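MW1564 protein (Staphylococcus aureus, PDB 3NTV) is a putative caffeoyl-CoA O-methyltransferase that probably transfers a methyl group from S-adenosylmethionine to a hydroxyl oxygen of its substrate. Local coordinates at residues 75-80 with 87-92; 100-103 with 107-110. All coordinates share one frame; numbering follows the deposited sequence.

Contact 1 (75-80 with 87-92); sequences ILEIGT and MQFASI. With SO4 (sulfate ion), chain C.
Ile75 on strand 74-78 and Phe89 on helix 84-90 bring the two backbones nearest to each other, with their CA atoms 8.5 Å apart, so that side chains alone bridge the space between sheet and helix. Ile75, Glu77 and Phe89 all set out from their backbones toward the opposite segment, and the three side chains are buried. The ethyl branch of Ile75 makes the apolar part of the contact: its CD1 lies 3.7 Å from CB of Phe89 and also reaches the CG and CD2 side of the ring, the two side chains crossing at about a right angle. In Ile75, CG1 stands anti to the carbonyl carbon (chi1 -59°), which leads CD1 out toward the helix.

Two residues further along the strand, the side chains of Glu77 and Phe89 approach from opposite directions, and OE1 lies obliquely to the ring. The Glu77 chain is extended beyond CG and brings OE1 to 3.0 Å from CE2 of Phe89, an approach that stays doubtful because Glu77 is modelled in two conformers. The same carboxylate is held by hydroxyls, OE1 by Ser85 and OE2 by Ser86 and Thr100. Ile63 and Ile67 of helix 57-70 also pack against Phe89.

Past the strand, Thr80 OG1 makes a weak hydrogen bond of 3.2 Å to sulfate O1; the ion, probably from the crystallisation liquor, is also bound by the backbone amides of Ala81, Ile82 and Tyr84. This glycine-containing turn probably corresponds to the S-adenosylmethionine-binding loop that follows the first strand in Rossmann-fold methyltransferases.

The contact thus has no hydrogen bond between its segments: aliphatic and aromatic carbon joins helix to strand, while the buried carboxylate probably relies on the neighbouring hydroxyls for its stability.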
ATOM      1  N   ILE A  75     -12.479  -6.651 -12.591  1.00 12.23           N
ATOM      2  CA  ILE A  75     -11.043  -6.926 -12.485  1.00 11.22           C
ATOM      3  C   ILE A  75     -10.598  -7.857 -13.600  1.00 14.30           C
ATOM      4  O   ILE A  75     -11.279  -8.843 -13.880  1.00 15.11           O
ATOM      5  CB  ILE A  75     -10.715  -7.547 -11.097  1.00 13.58           C
ATOM      6  CG1 ILE A  75     -11.143  -6.593  -9.960  1.00 12.71           C
ATOM      7  CG2 ILE A  75      -9.236  -7.912 -10.947  1.00 13.74           C
ATOM      8  CD1 ILE A  75     -11.290  -7.281  -8.610  1.00 15.45           C
ATOM      9  N   LEU A  76      -9.403  -7.604 -14.152  1.00 12.20           N
ATOM     10  CA  LEU A  76      -8.783  -8.504 -15.133  1.00 12.35           C
ATOM     11  C   LEU A  76      -7.481  -8.973 -14.520  1.00 15.67           C
ATOM     12  O   LEU A  76      -6.651  -8.141 -14.146  1.00 16.26           O
ATOM     13  CB  LEU A  76      -8.512  -7.774 -16.469  1.00 12.71           C
ATOM     14  CG  LEU A  76      -7.750  -8.593 -17.541  1.00 15.42           C
ATOM     15  CD1 LEU A  76      -8.553  -9.798 -17.982  1.00 16.31           C
ATOM     16  CD2 LEU A  76      -7.459  -7.709 -18.763  1.00 17.91           C
ATOM     17  N   GLU A  77      -7.298 -10.290 -14.407  1.00 13.18           N
ATOM     18  CA  GLU A  77      -6.077 -10.865 -13.844  0.50 12.93           C
ATOM     19  C   GLU A  77      -5.379 -11.671 -14.907  1.00 16.53           C
ATOM     20  O   GLU A  77      -6.028 -12.410 -15.665  1.00 15.53           O
ATOM     21  CB  GLU A  77      -6.367 -11.829 -12.685  0.50 14.45           C
ATOM     22  CG  GLU A  77      -7.222 -11.311 -11.554  0.50 18.18           C
ATOM     23  CD  GLU A  77      -7.395 -12.385 -10.496  0.50 28.47           C
ATOM     24  OE1 GLU A  77      -7.029 -12.132  -9.332  0.50 16.65           O
ATOM     25  OE2 GLU A  77      -7.818 -13.507 -10.848  0.50 28.12           O
ATOM     26  N   ILE A  78      -4.047 -11.542 -14.968  1.00 15.35           N
ATOM     27  CA  ILE A  78      -3.276 -12.310 -15.940  1.00 16.53           C
ATOM     28  C   ILE A  78      -2.560 -13.395 -15.149  1.00 21.46           C
ATOM     29  O   ILE A  78      -1.561 -13.135 -14.464  1.00 22.53           O
ATOM     30  CB  ILE A  78      -2.310 -11.443 -16.782  1.00 20.92           C
ATOM     31  CG1 ILE A  78      -2.978 -10.165 -17.384  1.00 23.61           C
ATOM     32  CG2 ILE A  78      -1.605 -12.313 -17.839  1.00 23.12           C
ATOM     33  CD1 ILE A  78      -4.122 -10.342 -18.326  1.00 30.98           C
ATOM     34  N   GLY A  79      -3.129 -14.578 -15.180  1.00 19.72           N
ATOM     35  CA  GLY A  79      -2.565 -15.728 -14.499  1.00 20.16           C
ATOM     36  C   GLY A  79      -3.184 -16.024 -13.161  1.00 25.81           C
ATOM     37  O   GLY A  79      -3.669 -15.131 -12.459  1.00 25.09           O
ATOM     38  N   THR A  80      -3.155 -17.296 -12.813  1.00 25.62           N
ATOM     39  CA  THR A  80      -3.597 -17.817 -11.539  1.00 26.52           C
ATOM     40  C   THR A  80      -3.003 -19.184 -11.281  1.00 33.63           C
ATOM     41  O   THR A  80      -2.708 -19.939 -12.214  1.00 35.59           O
ATOM     42  CB  THR A  80      -5.122 -17.836 -11.407  1.00 29.96           C
ATOM     43  OG1 THR A  80      -5.406 -18.066 -10.030  1.00 25.58           O
ATOM     44  CG2 THR A  80      -5.810 -18.891 -12.300  1.00 28.72           C
HETATM   45  N   MSE A  87     -11.054 -15.434  -6.160  1.00 15.52           N
HETATM   46  CA  MSE A  87     -12.116 -15.630  -5.169  1.00 14.14           C
HETATM   47  C   MSE A  87     -12.010 -14.646  -4.014  1.00 17.21           C
HETATM   48  O   MSE A  87     -13.025 -14.135  -3.562  1.00 17.37           O
HETATM   49  CB  MSE A  87     -12.130 -17.063  -4.663  1.00 15.19           C
HETATM   50  CG  MSE A  87     -12.468 -18.049  -5.769  1.00 19.50           C
HETATM   51 SE   MSE A  87     -12.577 -19.878  -5.108  0.70 24.58          SE
HETATM   52  CE  MSE A  87     -10.768 -20.100  -4.638  1.00 22.40           C
ATOM     53  N   GLN A  88     -10.771 -14.304  -3.590  1.00 14.66           N
ATOM     54  CA  GLN A  88     -10.593 -13.319  -2.528  1.00 13.28           C
ATOM     55  C   GLN A  88     -11.157 -11.963  -2.962  1.00 15.54           C
ATOM     56  O   GLN A  88     -11.854 -11.318  -2.193  1.00 15.74           O
ATOM     57  CB  GLN A  88      -9.111 -13.218  -2.116  1.00 13.86           C
ATOM     58  CG  GLN A  88      -8.641 -14.418  -1.289  1.00 22.69           C
ATOM     59  CD  GLN A  88      -9.044 -14.341   0.171  1.00 28.93           C
ATOM     60  OE1 GLN A  88      -9.892 -13.556   0.562  1.00 26.20           O
ATOM     61  NE2 GLN A  88      -8.421 -15.149   1.020  1.00 24.61           N
ATOM     62  N   PHE A  89     -10.923 -11.568  -4.221  1.00 14.35           N
ATOM     63  CA  PHE A  89     -11.463 -10.292  -4.711  1.00 13.86           C
ATOM     64  C   PHE A  89     -12.989 -10.364  -4.840  1.00 16.96           C
ATOM     65  O   PHE A  89     -13.675  -9.425  -4.437  1.00 16.93           O
ATOM     66  CB  PHE A  89     -10.848  -9.915  -6.071  1.00 15.91           C
ATOM     67  CG  PHE A  89      -9.334  -9.789  -6.112  1.00 16.84           C
ATOM     68  CD1 PHE A  89      -8.618  -9.415  -4.982  1.00 19.81           C
ATOM     69  CD2 PHE A  89      -8.637  -9.996  -7.295  1.00 20.13           C
ATOM     70  CE1 PHE A  89      -7.225  -9.259  -5.033  1.00 21.27           C
ATOM     71  CE2 PHE A  89      -7.247  -9.855  -7.337  1.00 22.66           C
ATOM     72  CZ  PHE A  89      -6.557  -9.493  -6.203  1.00 20.56           C
ATOM     73  N   ALA A  90     -13.515 -11.466  -5.411  1.00 15.02           N
ATOM     74  CA  ALA A  90     -14.962 -11.624  -5.585  1.00 14.34           C
ATOM     75  C   ALA A  90     -15.686 -11.673  -4.235  1.00 17.60           C
ATOM     76  O   ALA A  90     -16.835 -11.234  -4.148  1.00 17.54           O
ATOM     77  CB  ALA A  90     -15.257 -12.888  -6.376  1.00 15.26           C
ATOM     78  N   SER A  91     -14.987 -12.150  -3.170  1.00 15.57           N
ATOM     79  CA  SER A  91     -15.587 -12.241  -1.833  1.00 16.07           C
ATOM     80  C   SER A  91     -15.912 -10.900  -1.208  1.00 19.32           C
ATOM     81  O   SER A  91     -16.687 -10.841  -0.244  1.00 20.14           O
ATOM     82  CB  SER A  91     -14.727 -13.094  -0.900  1.00 17.48           C
ATOM     83  OG  SER A  91     -13.606 -12.349  -0.443  1.00 20.04           O
ATOM     84  N   ILE A  92     -15.290  -9.807  -1.710  1.00 16.21           N
ATOM     85  CA  ILE A  92     -15.518  -8.479  -1.149  1.00 15.40           C
ATOM     86  C   ILE A  92     -16.958  -7.959  -1.333  1.00 19.87           C
ATOM     87  O   ILE A  92     -17.534  -7.337  -0.417  1.00 18.62           O
ATOM     88  CB  ILE A  92     -14.462  -7.476  -1.686  1.00 17.47           C
ATOM     89  CG1 ILE A  92     -13.045  -7.919  -1.323  1.00 16.69           C
ATOM     90  CG2 ILE A  92     -14.763  -6.021  -1.218  1.00 18.79           C
ATOM     91  CD1 ILE A  92     -11.941  -7.164  -2.178  1.00 18.22           C
TER
HETATM   92  S   SO4 C 233      -3.668 -17.216  -7.056  1.00 28.49           S
HETATM   93  O1  SO4 C 233      -4.762 -16.314  -7.490  1.00 32.66           O
HETATM   94  O2  SO4 C 233      -4.229 -18.549  -6.902  1.00 30.04           O
HETATM   95  O3  SO4 C 233      -2.618 -17.231  -8.108  1.00 33.71           O
HETATM   96  O4  SO4 C 233      -3.072 -16.644  -5.834  1.00 33.36           O

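Contact 2 (100-103 with 107-110); sequences TIER and MIQY
Glu102, the last residue of strand 97-102, and Ile108 in the first turn of helix 105-117 have CA atoms 6.4 Å apart, and the tight part of the contact lies between them. The ethyl arm of Ile108 runs back over the strand end, putting CD1 of Ile108 3.3 Å from O of Glu102. The same Ile108 CD1 lies 3.9 Å from Arg103 O. Beside it, CG1 of Ile108 rests 4.2 Å from CB of Glu102.

Further along its chain, CG of Glu102 touches CB of selenomethionine Met107 at 3.8 Å. With CG anti to the backbone N (chi1 -174°) and a bend at chi2, the Glu102 chain passes this methylene obliquely. Its carboxylate is engaged beyond the contact, OE2 with the backbone N of Asn104 and OE1 with that of Thr80; Asn104 in turn bonds Met107 N through OD1.

Packing is looser toward solvent. The Met107 chain turns away past CB, taking its selenium from the strand, and the side chain of the exposed Arg103 starts out away from the helix, the residue contributing little more than its carbonyl oxygen.

A tight turn from strand into helix, with an acidic residue closing the second strand, is characteristic of Rossmann-fold methyltransferases, where the equivalent carboxylate commonly binds the ribose hydroxyls of S-adenosylmethionine; a similar role for Glu102 is plausible.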
ATOM      1  N   THR A 100     -10.109 -13.974 -15.333  1.00 12.55           N
ATOM      2  CA  THR A 100      -8.752 -14.490 -15.119  0.60 12.90           C
ATOM      3  C   THR A 100      -8.290 -15.287 -16.330  1.00 17.03           C
ATOM      4  O   THR A 100      -8.961 -16.240 -16.732  1.00 16.74           O
ATOM      5  CB  THR A 100      -8.668 -15.337 -13.828  0.60 19.67           C
ATOM      6  OG1 THR A 100      -9.276 -14.645 -12.748  0.60 16.29           O
ATOM      7  CG2 THR A 100      -7.240 -15.649 -13.434  0.60 20.90           C
ATOM      8  N   ILE A 101      -7.141 -14.898 -16.904  1.00 14.83           N
ATOM      9  CA  ILE A 101      -6.560 -15.598 -18.056  1.00 15.25           C
ATOM     10  C   ILE A 101      -5.512 -16.553 -17.521  1.00 19.65           C
ATOM     11  O   ILE A 101      -4.619 -16.130 -16.772  1.00 19.23           O
ATOM     12  CB  ILE A 101      -5.953 -14.614 -19.091  1.00 18.12           C
ATOM     13  CG1 ILE A 101      -6.995 -13.565 -19.571  1.00 18.06           C
ATOM     14  CG2 ILE A 101      -5.271 -15.372 -20.276  1.00 19.70           C
ATOM     15  CD1 ILE A 101      -6.382 -12.366 -20.391  1.00 20.97           C
ATOM     16  N   GLU A 102      -5.565 -17.815 -17.961  1.00 16.40           N
ATOM     17  CA  GLU A 102      -4.582 -18.801 -17.552  1.00 17.73           C
ATOM     18  C   GLU A 102      -4.367 -19.822 -18.655  1.00 21.86           C
ATOM     19  O   GLU A 102      -5.328 -20.318 -19.243  1.00 19.64           O
ATOM     20  CB  GLU A 102      -4.973 -19.476 -16.219  1.00 19.54           C
ATOM     21  CG  GLU A 102      -3.915 -20.432 -15.650  1.00 25.07           C
ATOM     22  CD  GLU A 102      -2.470 -19.960 -15.613  1.00 42.97           C
ATOM     23  OE1 GLU A 102      -2.209 -18.852 -15.088  1.00 30.56           O
ATOM     24  OE2 GLU A 102      -1.593 -20.700 -16.118  1.00 27.45           O
ATOM     25  N   ARG A 103      -3.091 -20.130 -18.940  1.00 22.04           N
ATOM     26  CA  ARG A 103      -2.788 -21.105 -19.986  1.00 23.15           C
ATOM     27  C   ARG A 103      -2.500 -22.511 -19.470  1.00 27.00           C
ATOM     28  O   ARG A 103      -2.654 -23.470 -20.235  1.00 27.43           O
ATOM     29  CB  ARG A 103      -1.646 -20.613 -20.888  1.00 24.84           C
ATOM     30  CG  ARG A 103      -0.274 -20.528 -20.226  1.00 34.55           C
ATOM     31  CD  ARG A 103       0.790 -20.410 -21.294  1.00 46.05           C
ATOM     32  NE  ARG A 103       2.133 -20.588 -20.748  1.00 55.34           N
ATOM     33  CZ  ARG A 103       3.218 -20.796 -21.487  1.00 67.03           C
ATOM     34  NH1 ARG A 103       3.126 -20.860 -22.812  1.00 51.11           N
ATOM     35  NH2 ARG A 103       4.401 -20.947 -20.910  1.00 52.15           N
HETATM   36  N   MSE A 107      -3.406 -25.662 -13.549  1.00 24.65           N
HETATM   37  CA  MSE A 107      -3.881 -24.447 -12.859  1.00 23.06           C
HETATM   38  C   MSE A 107      -5.348 -24.176 -13.222  1.00 27.66           C
HETATM   39  O   MSE A 107      -6.143 -23.904 -12.319  1.00 27.86           O
HETATM   40  CB  MSE A 107      -2.991 -23.242 -13.193  1.00 23.98           C
HETATM   41  CG  MSE A 107      -1.522 -23.448 -12.790  1.00 28.98           C
HETATM   42 SE   MSE A 107      -1.287 -24.018 -10.941  0.50 34.24          SE
HETATM   43  CE  MSE A 107       0.506 -24.820 -11.090  1.00 31.65           C
ATOM     44  N   ILE A 108      -5.717 -24.310 -14.525  1.00 23.08           N
ATOM     45  CA  ILE A 108      -7.115 -24.145 -14.980  1.00 22.10           C
ATOM     46  C   ILE A 108      -8.037 -25.106 -14.208  1.00 28.63           C
ATOM     47  O   ILE A 108      -9.042 -24.660 -13.661  1.00 26.44           O
ATOM     48  CB  ILE A 108      -7.266 -24.312 -16.514  1.00 24.59           C
ATOM     49  CG1 ILE A 108      -6.645 -23.123 -17.281  1.00 23.48           C
ATOM     50  CG2 ILE A 108      -8.741 -24.515 -16.915  1.00 25.06           C
ATOM     51  CD1 ILE A 108      -6.220 -23.467 -18.745  1.00 23.80           C
ATOM     52  N   GLN A 109      -7.659 -26.410 -14.129  1.00 27.05           N
ATOM     53  CA  GLN A 109      -8.422 -27.447 -13.440  1.00 28.20           C
ATOM     54  C   GLN A 109      -8.624 -27.132 -11.950  1.00 31.96           C
ATOM     55  O   GLN A 109      -9.758 -27.215 -11.469  1.00 31.97           O
ATOM     56  CB  GLN A 109      -7.778 -28.835 -13.635  1.00 29.82           C
ATOM     57  CG  GLN A 109      -8.023 -29.444 -15.010  1.00 51.34           C
ATOM     58  CD  GLN A 109      -7.587 -30.895 -15.091  1.00 76.75           C
ATOM     59  OE1 GLN A 109      -6.485 -31.278 -14.664  1.00 69.58           O
ATOM     60  NE2 GLN A 109      -8.441 -31.732 -15.671  1.00 71.19           N
ATOM     61  N   TYR A 110      -7.542 -26.740 -11.241  1.00 29.06           N
ATOM     62  CA  TYR A 110      -7.558 -26.355  -9.815  1.00 28.05           C
ATOM     63  C   TYR A 110      -8.498 -25.156  -9.628  1.00 28.46           C
ATOM     64  O   TYR A 110      -9.342 -25.166  -8.721  1.00 27.19           O
ATOM     65  CB  TYR A 110      -6.158 -25.914  -9.349  1.00 30.89           C
ATOM     66  CG  TYR A 110      -5.110 -26.993  -9.157  1.00 35.59           C
ATOM     67  CD1 TYR A 110      -5.471 -28.330  -8.995  1.00 37.97           C
ATOM     68  CD2 TYR A 110      -3.761 -26.665  -9.043  1.00 37.27           C
ATOM     69  CE1 TYR A 110      -4.508 -29.320  -8.779  1.00 40.48           C
ATOM     70  CE2 TYR A 110      -2.793 -27.641  -8.799  1.00 38.67           C
ATOM     71  CZ  TYR A 110      -3.171 -28.967  -8.670  1.00 47.76           C
ATOM     72  OH  TYR A 110      -2.212 -29.925  -8.444  1.00 51.26           O
TER

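After three N-terminal helices the chain runs along strand 74-78, turns through the sulfate-binding loop and enters helix 84-90; contact 1 closes this loop. After that helix the chain re-enters the sheet on strand 97-102, parallel to the first, and turns at once into helix 105-117, where contact 2 closes a second, shorter loop. The two loops follow in series, neither crossing the other, and belong to successive beta-alpha-beta units that share strand 97-102. Their centres lie 12 Å apart. Strands 74-78 and 97-102 are neighbours in the sheet, and a probable hydrogen bond of 2.7 Å from Gly79 N to Ile101 O joins the strand ends of the two contacts, while Thr80 O packs against Met107 CB.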